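Local coordinates for metallo-beta-lactamase family protein (Staphylococcus aureus, PDB 3R2U) that binds iron in a metallo-beta-lactamase domain and is probably a hydrolase, with a rhodanese-like domain further along the sequence, at residues K274-Q278 / F279-L283; H353-Q356 / L357-Y360. All coordinates share one frame; numbering follows the deposited sequence.

Two helix ends are compared. Contact 1 (274-283) is the C-terminal end of helix 269-279 and the chain that leaves it; contact 2 (353-360) ends helix 345-356, which joins strands 339-342 and 363-367 of a four-stranded parallel sheet. They follow in series along the sequence, yet their centres lie about 13 Å apart and they meet directly: M281 CE comes to 3.3 Å from G359 O. I358 also packs on M273 and H269 of helix 269-279. R57 bonds to N282 O and Q356 O, tying both to one arginine. Contact 1 lies nearer the iron, so the pair joins the sheet-bearing C-terminal region to the metal-bearing part of the chain.

Contact 1: K274-Q278 / F279-L283; sequences KKINQ and FGMNL
M281 turns back to the end of helix 269-279, where its SD packs 3.7 Å from I276 CG2. M281 CG sits between the backbone N and the carbonyl carbon (chi1 67°), the chain then runs on extended to SD, and the side chain lies at a slant to that of I276. The tight part of the contact is backbone: F279 N donates to K275 O at 2.8 Å, a regular last helical turn. The next bond, G280 N to I276 O, is weak, its N-H...O angle 128°; the chain then leaves the helix at G280, which has a positive phi.

The looser side belongs to the exposed F279 ring. Q278 runs beside it in the same direction, fully extended, with CG over one ring face and OE1 3.4 Å from F279 CE2; amide and ring planes are 43° apart. K275 O lies in the ring plane at its edge, 3.4 Å from F279 CD2, while the lysine's own NZ leads away to a salt bridge with E183.

Q278 NE2 bonds to G111 O, which would limit rotation of the amide beside the phenyl ring. K275 O thus meets both the F279 amide and a ring edge, an arrangement consistent with weak electrostatic support from the positively polarised ring hydrogens.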
loop_
_atom_site.group_PDB
_atom_site.type_symbol
_atom_site.label_atom_id
_atom_site.label_comp_id
_atom_site.label_asym_id
_atom_site.label_seq_id
_atom_site.Cartn_x
_atom_site.Cartn_y
_atom_site.Cartn_z
ATOM N N LYS A 274 33.115 -2.145 -1.121
ATOM C CA LYS A 274 34.038 -3.246 -1.311
ATOM C C LYS A 274 34.508 -3.795 0.050
ATOM O O LYS A 274 34.669 -5.004 0.234
ATOM C CB LYS A 274 35.239 -2.749 -2.107
ATOM C CG LYS A 274 35.962 -3.799 -2.897
ATOM C CD LYS A 274 35.383 -3.889 -4.317
ATOM C CE LYS A 274 36.230 -4.770 -5.218
ATOM N NZ LYS A 274 35.920 -6.215 -5.133
ATOM N N LYS A 275 34.763 -2.883 0.981
ATOM C CA LYS A 275 35.203 -3.255 2.339
ATOM C C LYS A 275 34.063 -3.899 3.109
ATOM O O LYS A 275 34.250 -4.905 3.762
ATOM C CB LYS A 275 35.662 -2.004 3.085
ATOM C CG LYS A 275 36.780 -1.234 2.390
ATOM C CD LYS A 275 36.637 0.277 2.685
ATOM C CE LYS A 275 37.473 0.793 3.824
ATOM N NZ LYS A 275 38.826 1.158 3.294
ATOM N N ILE A 276 32.872 -3.303 3.049
ATOM C CA ILE A 276 31.689 -3.892 3.700
ATOM C C ILE A 276 31.423 -5.305 3.192
ATOM O O ILE A 276 31.066 -6.206 3.956
ATOM C CB ILE A 276 30.447 -3.003 3.465
ATOM C CG1 ILE A 276 30.568 -1.754 4.342
ATOM C CG2 ILE A 276 29.162 -3.754 3.747
ATOM C CD1 ILE A 276 29.469 -0.736 4.108
ATOM N N ASN A 277 31.580 -5.496 1.886
ATOM C CA ASN A 277 31.381 -6.798 1.289
ATOM C C ASN A 277 32.484 -7.795 1.570
ATOM O O ASN A 277 32.227 -8.994 1.699
ATOM C CB ASN A 277 31.116 -6.638 -0.210
ATOM C CG ASN A 277 29.754 -6.021 -0.453
ATOM O OD1 ASN A 277 28.844 -6.244 0.349
ATOM N ND2 ASN A 277 29.615 -5.203 -1.497
ATOM N N GLN A 278 33.716 -7.310 1.671
ATOM C CA GLN A 278 34.808 -8.187 1.966
ATOM C C GLN A 278 34.786 -8.613 3.447
ATOM O O GLN A 278 35.086 -9.752 3.738
ATOM C CB GLN A 278 36.165 -7.517 1.635
ATOM C CG GLN A 278 37.332 -8.445 1.927
ATOM C CD GLN A 278 38.693 -7.850 1.662
ATOM O OE1 GLN A 278 38.841 -6.646 1.509
ATOM N NE2 GLN A 278 39.701 -8.707 1.620
ATOM N N PHE A 279 34.441 -7.684 4.353
ATOM C CA PHE A 279 34.466 -7.935 5.814
ATOM C C PHE A 279 33.125 -8.186 6.520
ATOM O O PHE A 279 33.105 -8.683 7.663
ATOM C CB PHE A 279 35.195 -6.788 6.510
ATOM C CG PHE A 279 36.640 -6.763 6.209
ATOM C CD1 PHE A 279 37.498 -7.560 6.924
ATOM C CD2 PHE A 279 37.139 -6.008 5.157
ATOM C CE1 PHE A 279 38.875 -7.582 6.626
ATOM C CE2 PHE A 279 38.508 -6.018 4.854
ATOM C CZ PHE A 279 39.366 -6.807 5.586
ATOM N N GLY A 280 32.037 -7.875 5.826
ATOM C CA GLY A 280 30.686 -8.022 6.347
ATOM C C GLY A 280 30.258 -6.840 7.178
ATOM O O GLY A 280 31.081 -6.039 7.606
ATOM N N MET A 281 28.953 -6.707 7.367
ATOM C CA MET A 281 28.412 -5.685 8.247
ATOM C C MET A 281 27.264 -6.310 9.033
ATOM O O MET A 281 26.939 -7.472 8.830
ATOM C CB MET A 281 27.931 -4.474 7.464
ATOM C CG MET A 281 26.690 -4.741 6.560
ATOM S SD MET A 281 26.109 -3.231 5.774
ATOM C CE MET A 281 25.713 -2.249 7.213
ATOM N N ASN A 282 26.634 -5.524 9.897
ATOM C CA ASN A 282 25.524 -6.007 10.709
ATOM C C ASN A 282 24.380 -6.556 9.848
ATOM O O ASN A 282 24.193 -6.135 8.699
ATOM C CB ASN A 282 24.972 -4.865 11.573
ATOM C CG ASN A 282 25.924 -4.448 12.675
ATOM O OD1 ASN A 282 26.859 -5.152 12.993
ATOM N ND2 ASN A 282 25.677 -3.285 13.256
ATOM N N LEU A 283 23.622 -7.489 10.413
ATOM C CA LEU A 283 22.479 -8.018 9.719
ATOM C C LEU A 283 21.545 -6.879 9.355
ATOM O O LEU A 283 21.412 -5.900 10.075
ATOM C CB LEU A 283 21.723 -9.025 10.582
ATOM C CG LEU A 283 22.401 -10.379 10.841
ATOM C CD1 LEU A 283 21.652 -11.138 11.967
ATOM C CD2 LEU A 283 22.452 -11.228 9.545
#

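Contact 2: H353-Q356 / L357-Y360; sequences HTLQ and LIGY
L357 to Y360 wrap round the C-terminal end of helix 345-356 in a Schellman motif, with G359 as the C-prime residue: Y360 N reaches L355 O at 3.0 Å and G359 N reaches Q356 O. A type I turn from Q356 to G359 lies within it.

H353 comes first. Its carbonyl O receives L357 N at 3.2 Å, and its imidazole NE2 sits 4.0 Å from L357 CD1, the two side chains crossing at a slant. T354 O takes the same L357 N at 2.9 Å, from well above its carbonyl plane, making the N-H bifurcated between two carbonyls; the threonine hydroxyl is bonded to Y321.

L355 O is gripped twice, by I358 N and Y360 N, which approach from opposite faces of its carbonyl plane. The L355 side chain runs alongside I358, CD2 to CD1 4.1 Å, in a buried patch that F325 and I326 of helix 325-329 extend. I358 CG1 lies between its backbone N and carbonyl carbon (chi1 59°), which brings it to 3.3 Å from L355 O.

Q356 closes the segment. Its amide NE2 bonds to Q285 O and D361 OD1, while R57 meets its carbonyl O. Nearer the backbone, Q356 CG packs 3.6 Å from Y360 O, and the same oxygen accepts a CA-H...O contact from Q356 CA at 3.4 Å.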
loop_
_atom_site.group_PDB
_atom_site.type_symbol
_atom_site.label_atom_id
_atom_site.label_comp_id
_atom_site.label_asym_id
_atom_site.label_seq_id
_atom_site.Cartn_x
_atom_site.Cartn_y
_atom_site.Cartn_z
ATOM N N HIS A 353 15.435 3.106 3.483
ATOM C CA HIS A 353 15.540 1.720 3.011
ATOM C C HIS A 353 16.549 1.603 1.847
ATOM O O HIS A 353 17.399 0.717 1.843
ATOM C CB HIS A 353 14.158 1.196 2.609
ATOM C CG HIS A 353 14.203 -0.137 1.957
ATOM N ND1 HIS A 353 14.338 -1.302 2.672
ATOM C CD2 HIS A 353 14.212 -0.490 0.650
ATOM C CE1 HIS A 353 14.387 -2.322 1.832
ATOM N NE2 HIS A 353 14.318 -1.857 0.600
ATOM N N THR A 354 16.468 2.507 0.869
ATOM C CA THR A 354 17.406 2.491 -0.254
ATOM C C THR A 354 18.852 2.623 0.239
ATOM O O THR A 354 19.730 1.914 -0.227
ATOM C CB THR A 354 17.032 3.545 -1.315
ATOM O OG1 THR A 354 15.715 3.261 -1.795
ATOM C CG2 THR A 354 17.997 3.516 -2.516
ATOM N N LEU A 355 19.093 3.487 1.222
ATOM C CA LEU A 355 20.439 3.635 1.777
ATOM C C LEU A 355 20.936 2.356 2.445
ATOM O O LEU A 355 22.138 2.055 2.401
ATOM C CB LEU A 355 20.521 4.827 2.715
ATOM C CG LEU A 355 20.440 6.169 1.963
ATOM C CD1 LEU A 355 20.344 7.348 2.947
ATOM C CD2 LEU A 355 21.635 6.355 1.022
ATOM N N GLN A 356 20.027 1.602 3.063
ATOM C CA GLN A 356 20.425 0.334 3.654
ATOM C C GLN A 356 20.879 -0.632 2.544
ATOM O O GLN A 356 21.676 -1.540 2.786
ATOM C CB GLN A 356 19.313 -0.296 4.473
ATOM C CG GLN A 356 18.839 0.555 5.645
ATOM C CD GLN A 356 17.970 -0.236 6.594
ATOM O OE1 GLN A 356 16.757 -0.193 6.512
ATOM N NE2 GLN A 356 18.595 -1.006 7.456
ATOM N N LEU A 357 20.379 -0.439 1.331
ATOM C CA LEU A 357 20.793 -1.288 0.236
ATOM C C LEU A 357 22.249 -1.011 -0.184
ATOM O O LEU A 357 22.861 -1.826 -0.868
ATOM C CB LEU A 357 19.819 -1.223 -0.937
ATOM C CG LEU A 357 18.392 -1.649 -0.568
ATOM C CD1 LEU A 357 17.544 -1.756 -1.814
ATOM C CD2 LEU A 357 18.352 -2.971 0.229
ATOM N N ILE A 358 22.800 0.128 0.222
ATOM C CA ILE A 358 24.237 0.380 0.021
ATOM C C ILE A 358 24.968 0.329 1.365
ATOM O O ILE A 358 26.035 0.910 1.547
ATOM C CB ILE A 358 24.561 1.667 -0.798
ATOM C CG1 ILE A 358 24.011 2.926 -0.141
ATOM C CG2 ILE A 358 24.014 1.548 -2.204
ATOM C CD1 ILE A 358 24.619 4.202 -0.739
ATOM N N GLY A 359 24.392 -0.402 2.313
ATOM C CA GLY A 359 25.042 -0.645 3.597
ATOM C C GLY A 359 25.147 0.484 4.592
ATOM O O GLY A 359 26.083 0.501 5.430
ATOM N N TYR A 360 24.212 1.426 4.530
ATOM C CA TYR A 360 24.193 2.567 5.456
ATOM C C TYR A 360 22.937 2.463 6.317
ATOM O O TYR A 360 21.819 2.560 5.798
ATOM C CB TYR A 360 24.243 3.907 4.704
ATOM C CG TYR A 360 24.295 5.074 5.649
ATOM C CD1 TYR A 360 25.511 5.484 6.233
ATOM C CD2 TYR A 360 23.138 5.740 6.013
ATOM C CE1 TYR A 360 25.548 6.542 7.121
ATOM C CE2 TYR A 360 23.167 6.793 6.899
ATOM C CZ TYR A 360 24.367 7.183 7.464
ATOM O OH TYR A 360 24.385 8.234 8.345
#